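Pyruvate carboxylase n-terminal domain (Aquifex aeolicus, PDB 1ULZ) is the biotin carboxylase subunit of a pyruvate carboxylase, an ATP-grasp family protein that assembles from two copies. Local coordinates at residues R352-I365 / R401-V414. The protein carries 1 engineered substitution. Numbering follows the deposited sequence.
Sequences RVIERYYVPGGFGI and RMRAALETYEITGV. Unlike the reference sequence in segment 352-365: Arg352 (reference Gly). Unlike the reference sequence in segment 401-414: Ala405 (reference Val).
Pro360 sets its CD over the centre of one face of the Tyr409 ring, 3.6 Å from the ring centroid and only 14° off the ring normal, a clear CH-pi contact. At the far end of the same phenol, Tyr409 OH shares a 2.8 Å hydrogen bond with Tyr357 OH, which approaches in the plane of the Tyr409 ring. The two rings are oblique, their planes 54° apart, and Tyr357 OH is also bonded to His369 ND1, which holds this hydroxyl by two partners. Alongside, CD2 of Tyr357 rests 3.7 Å from Ile411 CG1.

Antiparallel backbone pairing links these groups: Tyr358 N donates to Glu410 O and Thr412 N to Arg356 O. Thr412 adds a side-chain bond, its OG1 turned between backbone N and carbonyl carbon (chi1 63°) to accept from Arg356 N at 2.8 Å. Glu410, extended beyond CG, brings OE1 over one face of the Arg356 guanidinium, 2.7 Å from Arg356 NE, in a salt bridge; its OE2 pairs with Arg40 of the second subunit.

Tyr358 OH is hydrogen-bonded to the backbone O of His369 of the second subunit. Strand 410-411 follows helix 395-407 in the chain and pairs with strand 357-358, within the biotin carboxylase C-terminal domain, where Tyr409 touches strand 384-392 and Ile411 touches strand 332-339.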
loop_
_atom_site.group_PDB
_atom_site.type_symbol
_atom_site.label_atom_id
_atom_site.label_comp_id
_atom_site.label_asym_id
_atom_site.label_seq_id
_atom_site.Cartn_x
_atom_site.Cartn_y
_atom_site.Cartn_z
ATOM N N ARG A 352 -17.713 -18.660 12.296
ATOM C CA ARG A 352 -18.696 -18.711 11.230
ATOM C C ARG A 352 -18.139 -18.362 9.852
ATOM O O ARG A 352 -16.926 -18.408 9.631
ATOM C CB ARG A 352 -19.885 -17.813 11.575
ATOM C CG ARG A 352 -20.598 -18.262 12.842
ATOM C CD ARG A 352 -22.106 -18.066 12.743
ATOM N NE ARG A 352 -22.479 -16.665 12.574
ATOM C CZ ARG A 352 -23.739 -16.233 12.524
ATOM N NH1 ARG A 352 -24.745 -17.098 12.632
ATOM N NH2 ARG A 352 -23.996 -14.940 12.363
ATOM N N VAL A 353 -19.030 -18.022 8.925
ATOM C CA VAL A 353 -18.614 -17.710 7.563
ATOM C C VAL A 353 -18.869 -16.253 7.183
ATOM O O VAL A 353 -19.930 -15.704 7.468
ATOM C CB VAL A 353 -19.347 -18.626 6.572
ATOM C CG1 VAL A 353 -18.780 -18.454 5.181
ATOM C CG2 VAL A 353 -19.231 -20.077 7.034
ATOM N N ILE A 354 -17.884 -15.632 6.538
ATOM C CA ILE A 354 -18.007 -14.241 6.118
ATOM C C ILE A 354 -18.944 -14.111 4.918
ATOM O O ILE A 354 -18.823 -14.848 3.942
ATOM C CB ILE A 354 -16.618 -13.646 5.756
ATOM C CG1 ILE A 354 -15.795 -13.463 7.032
ATOM C CG2 ILE A 354 -16.772 -12.318 5.026
ATOM C CD1 ILE A 354 -14.458 -12.802 6.800
ATOM N N GLU A 355 -19.889 -13.179 5.013
ATOM C CA GLU A 355 -20.843 -12.933 3.938
ATOM C C GLU A 355 -20.381 -11.703 3.152
ATOM O O GLU A 355 -19.714 -11.842 2.129
ATOM C CB GLU A 355 -22.245 -12.729 4.520
ATOM C CG GLU A 355 -22.629 -13.851 5.475
ATOM C CD GLU A 355 -24.035 -13.721 6.029
ATOM O OE1 GLU A 355 -24.611 -12.608 5.969
ATOM O OE2 GLU A 355 -24.558 -14.738 6.545
ATOM N N ARG A 356 -20.708 -10.501 3.613
ATOM C CA ARG A 356 -20.249 -9.321 2.885
ATOM C C ARG A 356 -18.797 -9.074 3.284
ATOM O O ARG A 356 -18.405 -9.312 4.426
ATOM C CB ARG A 356 -21.141 -8.112 3.187
ATOM C CG ARG A 356 -22.613 -8.416 2.911
ATOM C CD ARG A 356 -23.455 -7.201 2.533
ATOM N NE ARG A 356 -23.638 -6.259 3.630
ATOM C CZ ARG A 356 -24.669 -5.418 3.729
ATOM N NH1 ARG A 356 -25.620 -5.404 2.798
ATOM N NH2 ARG A 356 -24.751 -4.582 4.762
ATOM N N TYR A 357 -17.988 -8.634 2.329
ATOM C CA TYR A 357 -16.576 -8.400 2.595
ATOM C C TYR A 357 -16.000 -7.386 1.617
ATOM O O TYR A 357 -15.870 -7.668 0.426
ATOM C CB TYR A 357 -15.807 -9.732 2.490
ATOM C CG TYR A 357 -14.356 -9.669 2.946
ATOM C CD1 TYR A 357 -13.311 -9.788 2.035
ATOM C CD2 TYR A 357 -14.037 -9.473 4.283
ATOM C CE1 TYR A 357 -12.000 -9.710 2.443
ATOM C CE2 TYR A 357 -12.722 -9.391 4.703
ATOM C CZ TYR A 357 -11.708 -9.507 3.780
ATOM O OH TYR A 357 -10.397 -9.393 4.193
ATOM N N TYR A 358 -15.684 -6.194 2.122
ATOM C CA TYR A 358 -15.091 -5.150 1.294
ATOM C C TYR A 358 -13.790 -4.684 1.934
ATOM O O TYR A 358 -13.761 -4.255 3.088
ATOM C CB TYR A 358 -16.047 -3.963 1.110
ATOM C CG TYR A 358 -15.394 -2.796 0.401
ATOM C CD1 TYR A 358 -14.885 -1.717 1.120
ATOM C CD2 TYR A 358 -15.226 -2.800 -0.982
ATOM C CE1 TYR A 358 -14.226 -0.677 0.488
ATOM C CE2 TYR A 358 -14.565 -1.768 -1.626
ATOM C CZ TYR A 358 -14.064 -0.708 -0.885
ATOM O OH TYR A 358 -13.374 0.304 -1.511
ATOM N N VAL A 359 -12.715 -4.775 1.164
ATOM C CA VAL A 359 -11.386 -4.405 1.627
ATOM C C VAL A 359 -11.042 -2.969 1.260
ATOM O O VAL A 359 -11.106 -2.581 0.097
ATOM C CB VAL A 359 -10.317 -5.337 1.004
ATOM C CG1 VAL A 359 -8.947 -5.019 1.576
ATOM C CG2 VAL A 359 -10.679 -6.789 1.262
ATOM N N PRO A 360 -10.682 -2.153 2.261
ATOM C CA PRO A 360 -10.327 -0.755 2.003
ATOM C C PRO A 360 -8.974 -0.658 1.319
ATOM O O PRO A 360 -8.115 -1.530 1.496
ATOM C CB PRO A 360 -10.319 -0.134 3.397
ATOM C CG PRO A 360 -9.905 -1.277 4.275
ATOM C CD PRO A 360 -10.717 -2.434 3.706
ATOM N N GLY A 361 -8.801 0.400 0.534
ATOM C CA GLY A 361 -7.557 0.625 -0.176
ATOM C C GLY A 361 -7.326 2.107 -0.428
ATOM O O GLY A 361 -8.258 2.915 -0.379
ATOM N N GLY A 362 -6.077 2.466 -0.694
ATOM C CA GLY A 362 -5.749 3.853 -0.947
ATOM C C GLY A 362 -4.325 4.173 -0.549
ATOM O O GLY A 362 -3.553 3.283 -0.186
ATOM N N PHE A 363 -3.986 5.455 -0.622
ATOM C CA PHE A 363 -2.663 5.956 -0.269
ATOM C C PHE A 363 -2.337 5.613 1.195
ATOM O O PHE A 363 -3.102 5.942 2.104
ATOM C CB PHE A 363 -2.649 7.476 -0.488
ATOM C CG PHE A 363 -1.325 8.137 -0.203
ATOM C CD1 PHE A 363 -0.768 8.106 1.066
ATOM C CD2 PHE A 363 -0.662 8.836 -1.201
ATOM C CE1 PHE A 363 0.422 8.761 1.336
ATOM C CE2 PHE A 363 0.527 9.494 -0.939
ATOM C CZ PHE A 363 1.070 9.458 0.328
ATOM N N GLY A 364 -1.205 4.944 1.407
ATOM C CA GLY A 364 -0.784 4.584 2.753
ATOM C C GLY A 364 -1.512 3.418 3.400
ATOM O O GLY A 364 -1.383 3.189 4.602
ATOM N N ILE A 365 -2.275 2.672 2.608
ATOM C CA ILE A 365 -3.024 1.542 3.136
ATOM C C ILE A 365 -2.516 0.216 2.589
ATOM O O ILE A 365 -2.342 0.059 1.381
ATOM C CB ILE A 365 -4.530 1.662 2.796
ATOM C CG1 ILE A 365 -5.120 2.901 3.474
ATOM C CG2 ILE A 365 -5.271 0.390 3.222
ATOM C CD1 ILE A 365 -6.571 3.126 3.128
ATOM N N ARG A 401 -5.797 7.904 9.518
ATOM C CA ARG A 401 -5.841 7.050 8.331
ATOM C C ARG A 401 -6.387 5.680 8.722
ATOM O O ARG A 401 -7.217 5.114 8.012
ATOM C CB ARG A 401 -4.457 6.872 7.711
ATOM C CG ARG A 401 -4.464 6.010 6.446
ATOM C CD ARG A 401 -4.215 6.864 5.193
ATOM N NE ARG A 401 -2.809 7.197 5.065
ATOM C CZ ARG A 401 -2.319 8.223 4.377
ATOM N NH1 ARG A 401 -1.007 8.403 4.349
ATOM N NH2 ARG A 401 -3.119 9.071 3.738
ATOM N N MET A 402 -5.920 5.151 9.853
ATOM C CA MET A 402 -6.385 3.851 10.319
ATOM C C MET A 402 -7.892 3.872 10.582
ATOM O O MET A 402 -8.619 3.009 10.101
ATOM C CB MET A 402 -5.644 3.436 11.592
ATOM C CG MET A 402 -6.064 2.081 12.143
ATOM S SD MET A 402 -5.883 0.739 10.931
ATOM C CE MET A 402 -4.216 0.234 11.209
ATOM N N ARG A 403 -8.362 4.862 11.338
ATOM C CA ARG A 403 -9.789 4.955 11.644
ATOM C C ARG A 403 -10.646 5.033 10.378
ATOM O O ARG A 403 -11.696 4.396 10.299
ATOM C CB ARG A 403 -10.079 6.165 12.538
ATOM C CG ARG A 403 -11.553 6.289 12.904
ATOM C CD ARG A 403 -11.774 7.189 14.105
ATOM N NE ARG A 403 -11.518 8.600 13.827
ATOM C CZ ARG A 403 -12.398 9.423 13.264
ATOM N NH1 ARG A 403 -13.599 8.979 12.913
ATOM N NH2 ARG A 403 -12.083 10.697 13.064
ATOM N N ALA A 404 -10.184 5.803 9.392
ATOM C CA ALA A 404 -10.904 5.959 8.127
ATOM C C ALA A 404 -10.945 4.638 7.360
ATOM O O ALA A 404 -11.940 4.310 6.727
ATOM C CB ALA A 404 -10.250 7.051 7.271
ATOM N N ALA A 405 -9.855 3.882 7.417
ATOM C CA ALA A 405 -9.792 2.591 6.742
ATOM C C ALA A 405 -10.736 1.612 7.451
ATOM O O ALA A 405 -11.518 0.914 6.806
ATOM C CB ALA A 405 -8.361 2.059 6.759
ATOM N N LEU A 406 -10.661 1.576 8.779
ATOM C CA LEU A 406 -11.511 0.696 9.581
ATOM C C LEU A 406 -12.996 0.991 9.367
ATOM O O LEU A 406 -13.798 0.073 9.251
ATOM C CB LEU A 406 -11.171 0.834 11.072
ATOM C CG LEU A 406 -9.824 0.245 11.520
ATOM C CD1 LEU A 406 -9.503 0.676 12.948
ATOM C CD2 LEU A 406 -9.874 -1.267 11.413
ATOM N N GLU A 407 -13.354 2.274 9.313
ATOM C CA GLU A 407 -14.743 2.669 9.116
ATOM C C GLU A 407 -15.281 2.248 7.745
ATOM O O GLU A 407 -16.487 2.176 7.549
ATOM C CB GLU A 407 -14.905 4.192 9.306
ATOM C CG GLU A 407 -14.629 4.672 10.740
ATOM C CD GLU A 407 -14.826 6.168 10.934
ATOM O OE1 GLU A 407 -14.717 6.929 9.953
ATOM O OE2 GLU A 407 -15.070 6.592 12.084
ATOM N N THR A 408 -14.391 1.952 6.801
ATOM C CA THR A 408 -14.834 1.546 5.469
ATOM C C THR A 408 -14.678 0.048 5.223
ATOM O O THR A 408 -14.962 -0.433 4.129
ATOM C CB THR A 408 -14.049 2.282 4.364
ATOM O OG1 THR A 408 -12.665 1.907 4.428
ATOM C CG2 THR A 408 -14.169 3.786 4.533
ATOM N N TYR A 409 -14.233 -0.683 6.240
ATOM C CA TYR A 409 -14.017 -2.126 6.119
ATOM C C TYR A 409 -15.298 -2.889 6.432
ATOM O O TYR A 409 -15.638 -3.081 7.600
ATOM C CB TYR A 409 -12.908 -2.555 7.084
ATOM C CG TYR A 409 -12.070 -3.746 6.652
ATOM C CD1 TYR A 409 -10.729 -3.831 7.018
ATOM C CD2 TYR A 409 -12.605 -4.778 5.896
ATOM C CE1 TYR A 409 -9.944 -4.902 6.642
ATOM C CE2 TYR A 409 -11.821 -5.868 5.514
ATOM C CZ TYR A 409 -10.489 -5.917 5.891
ATOM O OH TYR A 409 -9.692 -6.972 5.516
ATOM N N GLU A 410 -16.012 -3.329 5.400
ATOM C CA GLU A 410 -17.248 -4.067 5.637
ATOM C C GLU A 410 -17.014 -5.572 5.766
ATOM O O GLU A 410 -16.349 -6.183 4.936
ATOM C CB GLU A 410 -18.269 -3.828 4.519
ATOM C CG GLU A 410 -19.642 -4.408 4.868
ATOM C CD GLU A 410 -20.687 -4.248 3.774
ATOM O OE1 GLU A 410 -21.887 -4.202 4.112
ATOM O OE2 GLU A 410 -20.328 -4.186 2.583
ATOM N N ILE A 411 -17.564 -6.154 6.823
ATOM C CA ILE A 411 -17.464 -7.586 7.075
ATOM C C ILE A 411 -18.726 -8.029 7.818
ATOM O O ILE A 411 -19.014 -7.519 8.902
ATOM C CB ILE A 411 -16.251 -7.941 7.974
ATOM C CG1 ILE A 411 -14.943 -7.525 7.304
ATOM C CG2 ILE A 411 -16.243 -9.432 8.261
ATOM C CD1 ILE A 411 -13.707 -7.937 8.082
ATOM N N THR A 412 -19.488 -8.951 7.233
ATOM C CA THR A 412 -20.688 -9.461 7.896
ATOM C C THR A 412 -20.653 -10.984 7.928
ATOM O O THR A 412 -19.895 -11.614 7.190
ATOM C CB THR A 412 -21.998 -9.011 7.194
ATOM O OG1 THR A 412 -22.051 -9.548 5.866
ATOM C CG2 THR A 412 -22.078 -7.493 7.140
ATOM N N GLY A 413 -21.481 -11.568 8.786
ATOM C CA GLY A 413 -21.533 -13.014 8.913
ATOM C C GLY A 413 -20.847 -13.445 10.194
ATOM O O GLY A 413 -21.074 -14.545 10.697
ATOM N N VAL A 414 -20.011 -12.559 10.727
ATOM C CA VAL A 414 -19.264 -12.824 11.949
ATOM C C VAL A 414 -18.992 -11.518 12.681
ATOM O O VAL A 414 -18.979 -10.444 12.072
ATOM C CB VAL A 414 -17.886 -13.469 11.644
ATOM C CG1 VAL A 414 -18.071 -14.811 10.960
ATOM C CG2 VAL A 414 -17.063 -12.540 10.751
HETATM O O HOH W 1 -22.919 -3.903 6.325
#